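Local structure of envelope glycoprotein (Thogoto virus, 5XEA) at residues B[46-52]-B[137-143]; B[32-36]-B[151-155]; B[26-30]-B[248-252]. The protein probably attaches the virus to its host-cell receptor and later drives fusion of the viral and host membranes. One frame throughout, in Å; residues are numbered along the deposited sequence.

Contact 1. Residues B[46-52]-B[137-143]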
ATOM      1  N   TYR B  46      10.513  14.458 -26.994  1.00 31.24           N
ATOM      2  CA  TYR B  46      11.962  14.590 -26.952  1.00 30.60           C
ATOM      3  C   TYR B  46      12.518  14.543 -28.364  1.00 32.60           C
ATOM      4  O   TYR B  46      11.919  13.951 -29.265  1.00 36.96           O
ATOM      5  CB  TYR B  46      12.631  13.496 -26.083  1.00 31.95           C
ATOM      6  CG  TYR B  46      12.515  12.082 -26.612  1.00 39.94           C
ATOM      7  CD1 TYR B  46      13.501  11.535 -27.433  1.00 32.43           C
ATOM      8  CD2 TYR B  46      11.423  11.287 -26.276  1.00 33.56           C
ATOM      9  CE1 TYR B  46      13.385  10.246 -27.919  1.00 31.08           C
ATOM     10  CE2 TYR B  46      11.300  10.000 -26.761  1.00 33.18           C
ATOM     11  CZ  TYR B  46      12.282   9.478 -27.578  1.00 40.90           C
ATOM     12  OH  TYR B  46      12.145   8.185 -28.048  1.00 34.87           O
ATOM     13  N   ARG B  47      13.673  15.175 -28.541  1.00 36.85           N
ATOM     14  CA  ARG B  47      14.382  15.156 -29.815  1.00 34.85           C
ATOM     15  C   ARG B  47      15.839  15.489 -29.551  1.00 35.97           C
ATOM     16  O   ARG B  47      16.138  16.478 -28.871  1.00 32.68           O
ATOM     17  CB  ARG B  47      13.773  16.151 -30.803  1.00 33.98           C
ATOM     18  CG  ARG B  47      14.525  16.278 -32.142  1.00 40.34           C
ATOM     19  CD  ARG B  47      13.669  17.101 -33.093  1.00 36.84           C
ATOM     20  NE  ARG B  47      13.456  18.439 -32.557  1.00 41.26           N
ATOM     21  CZ  ARG B  47      12.578  19.316 -33.029  1.00 42.82           C
ATOM     22  NH1 ARG B  47      11.817  19.009 -34.071  1.00 39.96           N
ATOM     23  NH2 ARG B  47      12.481  20.510 -32.454  1.00 40.97           N
ATOM     24  N   THR B  48      16.730  14.674 -30.097  1.00 35.30           N
ATOM     25  CA  THR B  48      18.167  14.866 -29.932  1.00 31.67           C
ATOM     26  C   THR B  48      18.860  14.459 -31.222  1.00 35.84           C
ATOM     27  O   THR B  48      18.401  13.560 -31.940  1.00 32.34           O
ATOM     28  CB  THR B  48      18.673  14.045 -28.717  1.00 41.92           C
ATOM     29  OG1 THR B  48      18.160  14.621 -27.509  1.00 35.35           O
ATOM     30  CG2 THR B  48      20.171  13.993 -28.641  1.00 33.74           C
ATOM     31  N   ALA B  49      19.973  15.129 -31.519  1.00 34.95           N
ATOM     32  CA  ALA B  49      20.831  14.760 -32.637  1.00 33.16           C
ATOM     33  C   ALA B  49      22.161  14.225 -32.114  1.00 32.33           C
ATOM     34  O   ALA B  49      22.684  14.720 -31.112  1.00 32.78           O
ATOM     35  CB  ALA B  49      21.071  15.960 -33.567  1.00 30.57           C
ATOM     36  N   TRP B  50      22.674  13.184 -32.759  1.00 32.11           N
ATOM     37  CA  TRP B  50      24.080  12.787 -32.652  1.00 33.99           C
ATOM     38  C   TRP B  50      24.822  13.411 -33.821  1.00 34.07           C
ATOM     39  O   TRP B  50      24.471  13.158 -34.976  1.00 33.15           O
ATOM     40  CB  TRP B  50      24.261  11.266 -32.681  1.00 29.89           C
ATOM     41  CG  TRP B  50      25.696  10.792 -32.721  1.00 33.43           C
ATOM     42  CD1 TRP B  50      26.355  10.259 -33.798  1.00 34.37           C
ATOM     43  CD2 TRP B  50      26.652  10.818 -31.645  1.00 37.07           C
ATOM     44  NE1 TRP B  50      27.654   9.950 -33.456  1.00 39.02           N
ATOM     45  CE2 TRP B  50      27.860  10.283 -32.143  1.00 33.70           C
ATOM     46  CE3 TRP B  50      26.599  11.237 -30.311  1.00 36.11           C
ATOM     47  CZ2 TRP B  50      29.010  10.146 -31.350  1.00 36.69           C
ATOM     48  CZ3 TRP B  50      27.747  11.113 -29.523  1.00 34.49           C
ATOM     49  CH2 TRP B  50      28.941  10.567 -30.052  1.00 34.77           C
ATOM     50  N   VAL B  51      25.824  14.235 -33.523  1.00 39.56           N
ATOM     51  CA  VAL B  51      26.622  14.906 -34.547  1.00 35.44           C
ATOM     52  C   VAL B  51      28.094  14.580 -34.305  1.00 33.31           C
ATOM     53  O   VAL B  51      28.649  14.950 -33.261  1.00 35.74           O
ATOM     54  CB  VAL B  51      26.392  16.430 -34.549  1.00 34.95           C
ATOM     55  CG1 VAL B  51      27.210  17.099 -35.651  1.00 36.97           C
ATOM     56  CG2 VAL B  51      24.896  16.746 -34.725  1.00 44.40           C
ATOM     57  N   ALA B  52      28.718  13.882 -35.254  1.00 32.61           N
ATOM     58  CA  ALA B  52      30.146  13.554 -35.203  1.00 33.07           C
ATOM     59  C   ALA B  52      30.848  14.159 -36.418  1.00 36.28           C
ATOM     60  O   ALA B  52      30.675  13.686 -37.548  1.00 38.32           O
ATOM     61  CB  ALA B  52      30.375  12.040 -35.146  1.00 35.32           C
ATOM     62  N   ASN B 137      28.926  12.569 -39.465  1.00 37.87           N
ATOM     63  CA  ASN B 137      27.807  11.667 -39.216  1.00 38.90           C
ATOM     64  C   ASN B 137      26.787  12.410 -38.379  1.00 34.90           C
ATOM     65  O   ASN B 137      27.133  12.977 -37.335  1.00 36.73           O
ATOM     66  CB  ASN B 137      28.254  10.377 -38.515  1.00 37.78           C
ATOM     67  CG  ASN B 137      28.693   9.304 -39.493  1.00 45.81           C
ATOM     68  OD1 ASN B 137      27.863   8.673 -40.150  1.00 40.63           O
ATOM     69  ND2 ASN B 137      30.006   9.088 -39.596  1.00 42.03           N
ATOM     70  N   ILE B 138      25.541  12.436 -38.853  1.00 37.45           N
ATOM     71  CA  ILE B 138      24.426  12.989 -38.101  1.00 36.38           C
ATOM     72  C   ILE B 138      23.283  11.982 -38.091  1.00 35.26           C
ATOM     73  O   ILE B 138      22.906  11.452 -39.144  1.00 37.18           O
ATOM     74  CB  ILE B 138      23.926  14.316 -38.695  1.00 38.98           C
ATOM     75  CG1 ILE B 138      25.067  15.311 -38.893  1.00 39.77           C
ATOM     76  CG2 ILE B 138      22.792  14.910 -37.823  1.00 33.56           C
ATOM     77  CD1 ILE B 138      24.578  16.614 -39.467  1.00 47.90           C
ATOM     78  N   ASP B 139      22.693  11.761 -36.909  1.00 37.36           N
ATOM     79  CA  ASP B 139      21.450  10.998 -36.823  1.00 34.13           C
ATOM     80  C   ASP B 139      20.601  11.580 -35.705  1.00 35.83           C
ATOM     81  O   ASP B 139      21.067  12.369 -34.874  1.00 35.09           O
ATOM     82  CB  ASP B 139      21.709   9.494 -36.623  1.00 37.70           C
ATOM     83  CG  ASP B 139      20.505   8.625 -37.020  1.00 47.78           C
ATOM     84  OD1 ASP B 139      19.484   9.182 -37.511  1.00 39.96           O
ATOM     85  OD2 ASP B 139      20.580   7.391 -36.822  1.00 42.72           O
ATOM     86  N   TRP B 140      19.326  11.210 -35.709  1.00 32.90           N
ATOM     87  CA  TRP B 140      18.347  11.848 -34.843  1.00 32.82           C
ATOM     88  C   TRP B 140      17.571  10.804 -34.062  1.00 33.79           C
ATOM     89  O   TRP B 140      17.386   9.677 -34.522  1.00 36.28           O
ATOM     90  CB  TRP B 140      17.360  12.716 -35.661  1.00 33.77           C
ATOM     91  CG  TRP B 140      18.014  13.899 -36.281  1.00 34.13           C
ATOM     92  CD1 TRP B 140      18.766  13.917 -37.428  1.00 34.51           C
ATOM     93  CD2 TRP B 140      18.026  15.233 -35.769  1.00 39.94           C
ATOM     94  NE1 TRP B 140      19.222  15.187 -37.671  1.00 36.44           N
ATOM     95  CE2 TRP B 140      18.803  16.014 -36.662  1.00 39.60           C
ATOM     96  CE3 TRP B 140      17.452  15.853 -34.645  1.00 33.95           C
ATOM     97  CZ2 TRP B 140      19.016  17.380 -36.470  1.00 36.93           C
ATOM     98  CZ3 TRP B 140      17.666  17.202 -34.448  1.00 34.22           C
ATOM     99  CH2 TRP B 140      18.442  17.959 -35.368  1.00 36.05           C
ATOM    100  N   ARG B 141      17.093  11.206 -32.885  1.00 32.06           N
ATOM    101  CA  ARG B 141      16.054  10.471 -32.176  1.00 31.90           C
ATOM    102  C   ARG B 141      14.945  11.449 -31.819  1.00 35.23           C
ATOM    103  O   ARG B 141      15.193  12.636 -31.577  1.00 35.40           O
ATOM    104  CB  ARG B 141      16.560   9.776 -30.901  1.00 31.39           C
ATOM    105  CG  ARG B 141      16.888  10.736 -29.755  1.00 35.01           C
ATOM    106  CD  ARG B 141      17.785  10.082 -28.701  1.00 32.23           C
ATOM    107  NE  ARG B 141      17.183   8.832 -28.222  1.00 36.07           N
ATOM    108  CZ  ARG B 141      16.534   8.697 -27.067  1.00 40.13           C
ATOM    109  NH1 ARG B 141      16.393   9.727 -26.247  1.00 31.49           N
ATOM    110  NH2 ARG B 141      16.025   7.521 -26.727  1.00 30.98           N
ATOM    111  N   CYS B 142      13.719  10.943 -31.801  1.00 34.60           N
ATOM    112  CA  CYS B 142      12.609  11.753 -31.318  1.00 36.77           C
ATOM    113  C   CYS B 142      11.476  10.830 -30.907  1.00 39.12           C
ATOM    114  O   CYS B 142      11.420   9.665 -31.312  1.00 37.04           O
ATOM    115  CB  CYS B 142      12.150  12.763 -32.374  1.00 38.83           C
ATOM    116  SG  CYS B 142      11.547  12.004 -33.896  1.00 50.78           S
ATOM    117  N   GLY B 143      10.579  11.360 -30.096  1.00 35.76           N
ATOM    118  CA  GLY B 143       9.454  10.568 -29.636  1.00 35.46           C
ATOM    119  C   GLY B 143       8.458  11.460 -28.935  1.00 38.04           C
ATOM    120  O   GLY B 143       8.786  12.573 -28.506  1.00 37.35           O
TER
HETATM  121  O   HOH W   1      17.190  12.314 -26.391  1.00 45.74           O
HETATM  122  O   HOH W   2      32.029  10.885 -38.417  1.00 40.42           O

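Contact 2. Residues B[32-36]-B[151-155]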
ATOM      1  N   ARG B  32     -17.865  22.952  -1.943  1.00 55.37           N
ATOM      2  CA  ARG B  32     -17.026  21.915  -2.509  1.00 55.86           C
ATOM      3  C   ARG B  32     -16.675  22.276  -3.944  1.00 55.25           C
ATOM      4  O   ARG B  32     -17.549  22.670  -4.723  1.00 59.10           O
ATOM      5  CB  ARG B  32     -17.725  20.563  -2.467  1.00 52.43           C
ATOM      6  CG  ARG B  32     -16.831  19.442  -2.906  1.00 60.39           C
ATOM      7  CD  ARG B  32     -17.549  18.141  -2.847  1.00 67.77           C
ATOM      8  NE  ARG B  32     -18.478  18.017  -3.952  1.00 68.10           N
ATOM      9  CZ  ARG B  32     -19.453  17.123  -3.983  1.00 75.72           C
ATOM     10  NH1 ARG B  32     -19.619  16.294  -2.962  1.00 70.32           N
ATOM     11  NH2 ARG B  32     -20.266  17.062  -5.027  1.00 77.17           N
ATOM     12  N   TYR B  33     -15.402  22.127  -4.289  1.00 55.54           N
ATOM     13  CA  TYR B  33     -14.909  22.330  -5.646  1.00 50.71           C
ATOM     14  C   TYR B  33     -14.370  21.007  -6.171  1.00 54.99           C
ATOM     15  O   TYR B  33     -13.454  20.432  -5.575  1.00 53.64           O
ATOM     16  CB  TYR B  33     -13.813  23.389  -5.677  1.00 49.39           C
ATOM     17  CG  TYR B  33     -14.212  24.733  -5.131  1.00 60.65           C
ATOM     18  CD1 TYR B  33     -14.702  25.729  -5.973  1.00 66.50           C
ATOM     19  CD2 TYR B  33     -14.084  25.019  -3.779  1.00 58.66           C
ATOM     20  CE1 TYR B  33     -15.067  26.977  -5.474  1.00 73.06           C
ATOM     21  CE2 TYR B  33     -14.438  26.256  -3.273  1.00 66.31           C
ATOM     22  CZ  TYR B  33     -14.931  27.233  -4.124  1.00 69.96           C
ATOM     23  OH  TYR B  33     -15.284  28.464  -3.618  1.00 73.48           O
ATOM     24  N   THR B  34     -14.948  20.518  -7.265  1.00 53.04           N
ATOM     25  CA  THR B  34     -14.501  19.304  -7.932  1.00 58.19           C
ATOM     26  C   THR B  34     -14.316  19.586  -9.420  1.00 62.19           C
ATOM     27  O   THR B  34     -14.572  20.693  -9.900  1.00 59.19           O
ATOM     28  CB  THR B  34     -15.486  18.147  -7.729  1.00 61.75           C
ATOM     29  OG1 THR B  34     -16.762  18.513  -8.270  1.00 67.25           O
ATOM     30  CG2 THR B  34     -15.619  17.797  -6.251  1.00 54.63           C
ATOM     31  N   THR B  35     -13.882  18.564 -10.157  1.00 54.89           N
ATOM     32  CA  THR B  35     -13.562  18.695 -11.570  1.00 59.48           C
ATOM     33  C   THR B  35     -14.426  17.758 -12.406  1.00 62.68           C
ATOM     34  O   THR B  35     -14.891  16.711 -11.938  1.00 58.57           O
ATOM     35  CB  THR B  35     -12.062  18.409 -11.857  1.00 63.37           C
ATOM     36  OG1 THR B  35     -11.680  17.157 -11.278  1.00 63.17           O
ATOM     37  CG2 THR B  35     -11.177  19.508 -11.294  1.00 58.03           C
ATOM     38  N   SER B  36     -14.617  18.159 -13.666  1.00 62.79           N
ATOM     39  CA  SER B  36     -15.364  17.344 -14.621  1.00 79.29           C
ATOM     40  C   SER B  36     -14.703  15.987 -14.846  1.00 85.44           C
ATOM     41  O   SER B  36     -15.387  14.959 -14.908  1.00 94.96           O
ATOM     42  CB  SER B  36     -15.496  18.092 -15.949  1.00 77.92           C
ATOM     43  OG  SER B  36     -15.168  19.470 -15.807  1.00 74.43           O
ATOM     44  N   PHE B 151      -4.217  14.059 -10.820  1.00 45.09           N
ATOM     45  CA  PHE B 151      -3.790  15.321 -10.236  1.00 40.42           C
ATOM     46  C   PHE B 151      -4.520  15.510  -8.913  1.00 51.02           C
ATOM     47  O   PHE B 151      -5.383  14.715  -8.544  1.00 40.61           O
ATOM     48  CB  PHE B 151      -4.054  16.489 -11.198  1.00 38.48           C
ATOM     49  CG  PHE B 151      -5.522  16.686 -11.524  1.00 44.55           C
ATOM     50  CD1 PHE B 151      -6.310  17.529 -10.759  1.00 43.10           C
ATOM     51  CD2 PHE B 151      -6.108  16.003 -12.575  1.00 49.22           C
ATOM     52  CE1 PHE B 151      -7.670  17.697 -11.048  1.00 45.73           C
ATOM     53  CE2 PHE B 151      -7.446  16.155 -12.874  1.00 49.53           C
ATOM     54  CZ  PHE B 151      -8.235  17.003 -12.104  1.00 52.33           C
ATOM     55  N   ASN B 152      -4.128  16.554  -8.183  1.00 41.41           N
ATOM     56  CA  ASN B 152      -4.836  17.014  -7.003  1.00 41.18           C
ATOM     57  C   ASN B 152      -5.401  18.404  -7.264  1.00 42.55           C
ATOM     58  O   ASN B 152      -4.972  19.104  -8.188  1.00 39.95           O
ATOM     59  CB  ASN B 152      -3.920  17.082  -5.773  1.00 40.01           C
ATOM     60  CG  ASN B 152      -3.582  15.710  -5.211  1.00 37.60           C
ATOM     61  OD1 ASN B 152      -4.342  14.743  -5.364  1.00 36.13           O
ATOM     62  ND2 ASN B 152      -2.439  15.625  -4.543  1.00 39.89           N
ATOM     63  N   LEU B 153      -6.373  18.796  -6.442  1.00 36.83           N
ATOM     64  CA  LEU B 153      -6.727  20.201  -6.308  1.00 48.09           C
ATOM     65  C   LEU B 153      -6.108  20.737  -5.029  1.00 48.97           C
ATOM     66  O   LEU B 153      -5.771  19.981  -4.120  1.00 52.12           O
ATOM     67  CB  LEU B 153      -8.246  20.406  -6.290  1.00 50.23           C
ATOM     68  CG  LEU B 153      -9.057  20.157  -7.565  1.00 49.07           C
ATOM     69  CD1 LEU B 153     -10.530  20.537  -7.307  1.00 52.78           C
ATOM     70  CD2 LEU B 153      -8.480  20.900  -8.769  1.00 51.64           C
ATOM     71  N   GLN B 154      -5.964  22.055  -4.957  1.00 47.19           N
ATOM     72  CA  GLN B 154      -5.248  22.643  -3.836  1.00 41.11           C
ATOM     73  C   GLN B 154      -5.633  24.106  -3.695  1.00 47.54           C
ATOM     74  O   GLN B 154      -5.781  24.817  -4.694  1.00 48.32           O
ATOM     75  CB  GLN B 154      -3.729  22.501  -4.029  1.00 51.73           C
ATOM     76  CG  GLN B 154      -2.900  23.068  -2.892  1.00 66.92           C
ATOM     77  CD  GLN B 154      -1.424  22.690  -2.993  1.00 86.66           C
ATOM     78  OE1 GLN B 154      -1.076  21.526  -3.229  1.00 91.91           O
ATOM     79  NE2 GLN B 154      -0.548  23.676  -2.817  1.00 86.30           N
ATOM     80  N   TRP B 155      -5.785  24.544  -2.450  1.00 48.99           N
ATOM     81  CA  TRP B 155      -6.030  25.947  -2.153  1.00 50.93           C
ATOM     82  C   TRP B 155      -4.721  26.711  -2.234  1.00 56.20           C
ATOM     83  O   TRP B 155      -3.770  26.382  -1.519  1.00 56.49           O
ATOM     84  CB  TRP B 155      -6.622  26.121  -0.760  1.00 45.03           C
ATOM     85  CG  TRP B 155      -8.053  25.751  -0.602  1.00 50.06           C
ATOM     86  CD1 TRP B 155      -8.533  24.635  -0.014  1.00 46.54           C
ATOM     87  CD2 TRP B 155      -9.196  26.533  -0.973  1.00 51.93           C
ATOM     88  NE1 TRP B 155      -9.898  24.642  -0.019  1.00 54.81           N
ATOM     89  CE2 TRP B 155     -10.334  25.802  -0.600  1.00 48.11           C
ATOM     90  CE3 TRP B 155      -9.364  27.776  -1.595  1.00 59.85           C
ATOM     91  CZ2 TRP B 155     -11.638  26.272  -0.819  1.00 52.14           C
ATOM     92  CZ3 TRP B 155     -10.654  28.238  -1.821  1.00 54.85           C
ATOM     93  CH2 TRP B 155     -11.771  27.485  -1.435  1.00 58.44           C
TER

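Contact 3. Residues B[26-30]-B[248-252]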
ATOM      1  N   LYS B  26     -22.041  14.972  12.786  1.00 59.56           N
ATOM      2  CA  LYS B  26     -22.375  16.292  12.275  1.00 61.34           C
ATOM      3  C   LYS B  26     -22.707  16.229  10.789  1.00 66.77           C
ATOM      4  O   LYS B  26     -22.232  15.350  10.060  1.00 71.02           O
ATOM      5  CB  LYS B  26     -21.221  17.289  12.463  1.00 66.41           C
ATOM      6  CG  LYS B  26     -20.586  17.311  13.836  1.00 63.15           C
ATOM      7  CD  LYS B  26     -21.437  18.069  14.831  1.00 73.02           C
ATOM      8  CE  LYS B  26     -20.719  18.197  16.170  1.00 76.25           C
ATOM      9  NZ  LYS B  26     -21.611  18.761  17.223  1.00 80.35           N
ATOM     10  N   LEU B  27     -23.528  17.178  10.349  1.00 58.74           N
ATOM     11  CA  LEU B  27     -23.698  17.500   8.939  1.00 63.18           C
ATOM     12  C   LEU B  27     -23.146  18.909   8.770  1.00 68.59           C
ATOM     13  O   LEU B  27     -23.786  19.888   9.163  1.00 67.63           O
ATOM     14  CB  LEU B  27     -25.151  17.403   8.500  1.00 76.08           C
ATOM     15  CG  LEU B  27     -25.361  16.366   7.397  1.00 88.20           C
ATOM     16  CD1 LEU B  27     -25.026  14.980   7.923  1.00 91.92           C
ATOM     17  CD2 LEU B  27     -26.780  16.415   6.854  1.00 95.62           C
ATOM     18  N   TYR B  28     -21.939  19.003   8.218  1.00 66.58           N
ATOM     19  CA  TYR B  28     -21.282  20.285   8.015  1.00 69.25           C
ATOM     20  C   TYR B  28     -21.622  20.845   6.642  1.00 66.38           C
ATOM     21  O   TYR B  28     -21.629  20.124   5.640  1.00 67.88           O
ATOM     22  CB  TYR B  28     -19.765  20.148   8.153  1.00 64.82           C
ATOM     23  CG  TYR B  28     -19.278  20.078   9.578  1.00 76.24           C
ATOM     24  CD1 TYR B  28     -20.078  20.510  10.628  1.00 88.63           C
ATOM     25  CD2 TYR B  28     -18.015  19.587   9.876  1.00 71.09           C
ATOM     26  CE1 TYR B  28     -19.632  20.450  11.941  1.00 86.45           C
ATOM     27  CE2 TYR B  28     -17.558  19.523  11.183  1.00 73.64           C
ATOM     28  CZ  TYR B  28     -18.370  19.955  12.210  1.00 78.97           C
ATOM     29  OH  TYR B  28     -17.918  19.895  13.510  1.00 78.65           O
ATOM     30  N   SER B  29     -21.920  22.137   6.604  1.00 65.52           N
ATOM     31  CA  SER B  29     -22.078  22.827   5.340  1.00 67.39           C
ATOM     32  C   SER B  29     -20.711  23.251   4.825  1.00 65.49           C
ATOM     33  O   SER B  29     -19.858  23.720   5.586  1.00 56.51           O
ATOM     34  CB  SER B  29     -22.993  24.040   5.492  1.00 69.25           C
ATOM     35  OG  SER B  29     -24.353  23.651   5.438  1.00 83.24           O
ATOM     36  N   ALA B  30     -20.503  23.071   3.527  1.00 55.56           N
ATOM     37  CA  ALA B  30     -19.244  23.472   2.925  1.00 63.42           C
ATOM     38  C   ALA B  30     -19.456  23.772   1.453  1.00 64.37           C
ATOM     39  O   ALA B  30     -20.382  23.264   0.815  1.00 61.57           O
ATOM     40  CB  ALA B  30     -18.165  22.394   3.094  1.00 62.78           C
ATOM     41  N   SER B 248     -17.780  26.260   6.572  1.00 63.54           N
ATOM     42  CA  SER B 248     -18.128  27.385   7.433  1.00 71.24           C
ATOM     43  C   SER B 248     -17.470  27.197   8.790  1.00 71.76           C
ATOM     44  O   SER B 248     -17.637  26.152   9.429  1.00 68.10           O
ATOM     45  CB  SER B 248     -19.644  27.496   7.581  1.00 78.61           C
ATOM     46  OG  SER B 248     -19.996  28.709   8.221  1.00 96.65           O
ATOM     47  N   LYS B 249     -16.699  28.195   9.221  1.00 67.45           N
ATOM     48  CA  LYS B 249     -15.892  28.010  10.417  1.00 82.91           C
ATOM     49  C   LYS B 249     -16.653  28.326  11.697  1.00 84.34           C
ATOM     50  O   LYS B 249     -16.236  27.877  12.769  1.00 82.13           O
ATOM     51  CB  LYS B 249     -14.611  28.846  10.334  1.00 91.25           C
ATOM     52  CG  LYS B 249     -14.766  30.305  10.696  1.00101.94           C
ATOM     53  CD  LYS B 249     -13.412  31.003  10.706  1.00106.76           C
ATOM     54  CE  LYS B 249     -13.579  32.514  10.806  1.00104.44           C
ATOM     55  NZ  LYS B 249     -14.247  33.089   9.600  1.00 97.69           N
ATOM     56  N   ASP B 250     -17.758  29.067  11.620  1.00 84.78           N
ATOM     57  CA  ASP B 250     -18.637  29.223  12.779  1.00 96.88           C
ATOM     58  C   ASP B 250     -19.592  28.046  12.931  1.00 95.87           C
ATOM     59  O   ASP B 250     -20.755  28.209  13.309  1.00100.05           O
ATOM     60  CB  ASP B 250     -19.400  30.545  12.692  1.00109.99           C
ATOM     61  CG  ASP B 250     -20.246  30.670  11.429  1.00121.52           C
ATOM     62  OD1 ASP B 250     -20.644  29.641  10.843  1.00125.82           O
ATOM     63  OD2 ASP B 250     -20.528  31.820  11.030  1.00123.45           O
ATOM     64  N   GLU B 251     -19.102  26.846  12.633  1.00 94.26           N
ATOM     65  CA  GLU B 251     -19.907  25.635  12.605  1.00 90.57           C
ATOM     66  C   GLU B 251     -19.045  24.478  13.095  1.00 96.88           C
ATOM     67  O   GLU B 251     -19.551  23.500  13.655  1.00 95.73           O
ATOM     68  CB  GLU B 251     -20.424  25.392  11.187  1.00 81.06           C
ATOM     69  CG  GLU B 251     -21.472  24.313  11.049  1.00 84.24           C
ATOM     70  CD  GLU B 251     -21.803  24.021   9.594  1.00 88.48           C
ATOM     71  OE1 GLU B 251     -20.904  23.557   8.860  1.00 90.70           O
ATOM     72  OE2 GLU B 251     -22.953  24.269   9.180  1.00 89.63           O
ATOM     73  N   LEU B 252     -17.735  24.602  12.894  1.00 94.71           N
ATOM     74  CA  LEU B 252     -16.760  23.615  13.346  1.00 92.92           C
ATOM     75  C   LEU B 252     -16.409  23.826  14.817  1.00 96.07           C
ATOM     76  O   LEU B 252     -16.852  24.791  15.445  1.00 96.56           O
ATOM     77  CB  LEU B 252     -15.492  23.685  12.486  1.00 91.31           C
ATOM     78  CG  LEU B 252     -15.406  22.863  11.193  1.00 84.19           C
ATOM     79  CD1 LEU B 252     -16.680  22.962  10.367  1.00 80.07           C
ATOM     80  CD2 LEU B 252     -14.206  23.306  10.366  1.00 87.50           C
TER

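Contact 1. Residues B[46-52]-B[137-143]
An antiparallel ladder within the branched sheet of this gp64-type class III fusogen joins residues 46-52 to residues 137-143, parts of the long strands 40-56 and 133-156. Four hydrogen-bonded pairs, from Tyr46 with Gly143 to Ala52 with Asn137, alternate with three non-hydrogen-bonded pairs. Eight backbone bonds result, among them Arg141 N to Thr48 O at 2.9 Å, close to straight at 169°.

Alternation sorts the side chains. On the face carrying Arg47, Ala49 and Val51, the methyl of Ala49 sits squarely above the six-membered ring of Trp140, CB lying 3.5 Å from its centroid. Arg47 CG comes to the edge of the same indole, while NE1 at its far side is hydrogen-bonded to Asp93 O. Cys142 on this face is joined to Cys89 by a disulfide.

On the other face, Tyr46 takes chi1 66°, placing CG between its own N and carbonyl carbon. The ring thereby folds across the neighbouring strand and covers the side-chainless Gly143, whose CA is 3.9 Å from the ring centroid. Arg141 presents the face of its guanidinium to Tyr46 CE1, the two planes 30° apart, and its NE forms a salt bridge with Glu121. Helix 421-437 covers this face, and Trp50 meets Tyr439 of a second subunit edge-to-face. Thr48 OG1 is hydrogen-bonded to His72 ND1 and also, at 2.7 Å, to a water that ties the strands once more by accepting from Arg141 NH1 at 2.7 Å, in the guanidinium plane.

Contact 2. Residues B[32-36]-B[151-155]
Leu153 and Thr35 meet tip to tip, Leu153 CD2 lying 3.9 Å from Thr35 CG2. The other branch of the leucine, CD1, comes 3.4 Å from Tyr33 O, so its two methyls spread along residues 32-36 and touch both the backbone and a side chain there. On one flank of Leu153, Phe151 arrives from the direction opposite to Thr35 and brings its ring edge to the hydroxyl, with CZ 3.5 Å from Thr35 OG1. That hydroxyl is hydrogen-bonded to Ala37 O.

On the other flank two aromatic rings meet. Tyr33 CE2 approaches Trp155 CH2 to 3.5 Å, with the ring planes at 89° and the centroids 5.4 Å apart; the meeting is oblique. Chi1 of -75° sets Trp155 CG beside its backbone N and sends the indole back across to Tyr33. Its NE1 is hydrogen-bonded to Tyr245 O, which should limit the ring's freedom to turn, and an N-acetylglucosamine of a glycan carried by the protein touches the indole.

Further out, strand 24-35 is hydrogen-bonded to strands 197-209 and 243-247, while 133-156 pairs with 159-165. The contact therefore packs one antiparallel sheet onto another, the segment axes 8.8 Å apart at closest approach. Ile197 and Cys244 add to the surroundings of Leu153, and the ring of Phe195 lies nearly parallel to that of Phe151. Methyls and aromatic carbons make most of the contact, and Tyr33 O and Thr35 OG1 are met across it by carbon rather than polar partners; cohesion therefore probably rests mainly on dispersion and apolar burial.

Contact 3. Residues B[26-30]-B[248-252]
Residues 26-30 run as an extended strand while residues 248-252 form an irregular loop beside it, their alpha carbons coming nearest at Tyr28 and Glu251, 7.2 Å apart. Glu251 makes the principal polar link. Its chain is extended, with CG opposite the backbone N about the first bond (chi1 -170°), and this reach delivers the carboxylate to the backbone amide of Ser29. Ser29 N donates to Glu251 OE1 at 2.9 Å, on its syn side but 22° out of the carboxylate plane, in a distinctly bent bond; a weak, longer bond from the same N-H goes to OE2. A negative carboxylate would be expected to strengthen a hydrogen bond from a backbone N-H. The carbonyl of the same residue, Ser29 O, takes a weak hydrogen bond from Ser248 N.

Tyr28 belongs to strand 24-35, an inner strand of the six-stranded antiparallel sheet, flanked by strands 197-209 and 243-247. The loop leaves the end of strand 243-247 and turns back over its neighbour. The tyrosine ring and the Glu251 carboxylate pass one another running opposite ways, nearly parallel in plane (11°), with OE1 3.6 Å from Tyr28 CD1.

Leu252 and Lys26 take opposite faces of that ring. Leu252 CD1 rests over the centre, 3.7 Å from the centroid in a CH-pi contact, whereas Lys26 CB lies nearer the rim. Phe247, the last residue of the preceding strand, also touches both Tyr28 and Leu252. Within the loop, the hydroxyl of Ser248 donates to Asp250 OD1 at 2.9 Å, approaching from above the carboxylate plane.

How the contacts relate
From the N terminus, strand 24-35 supplies first the 26-30 half of contact 3 and then the 32-36 half of contact 2; strand 40-56 follows with the 46-52 half of contact 1. The closures come in reverse order: strand 133-156 completes contact 1 at 137-143 and contact 2 at 151-155, and the loop at 248-252 closes contact 3. The three loops are thus nested, none crossing another. Contact 1 lies within the branched sheet, contact 2 joins that sheet to the six-stranded one, and contact 3 lays a loop on the latter. Centres of contacts 1 and 3 are about 59 Å apart, on opposite sides of the chain's centre.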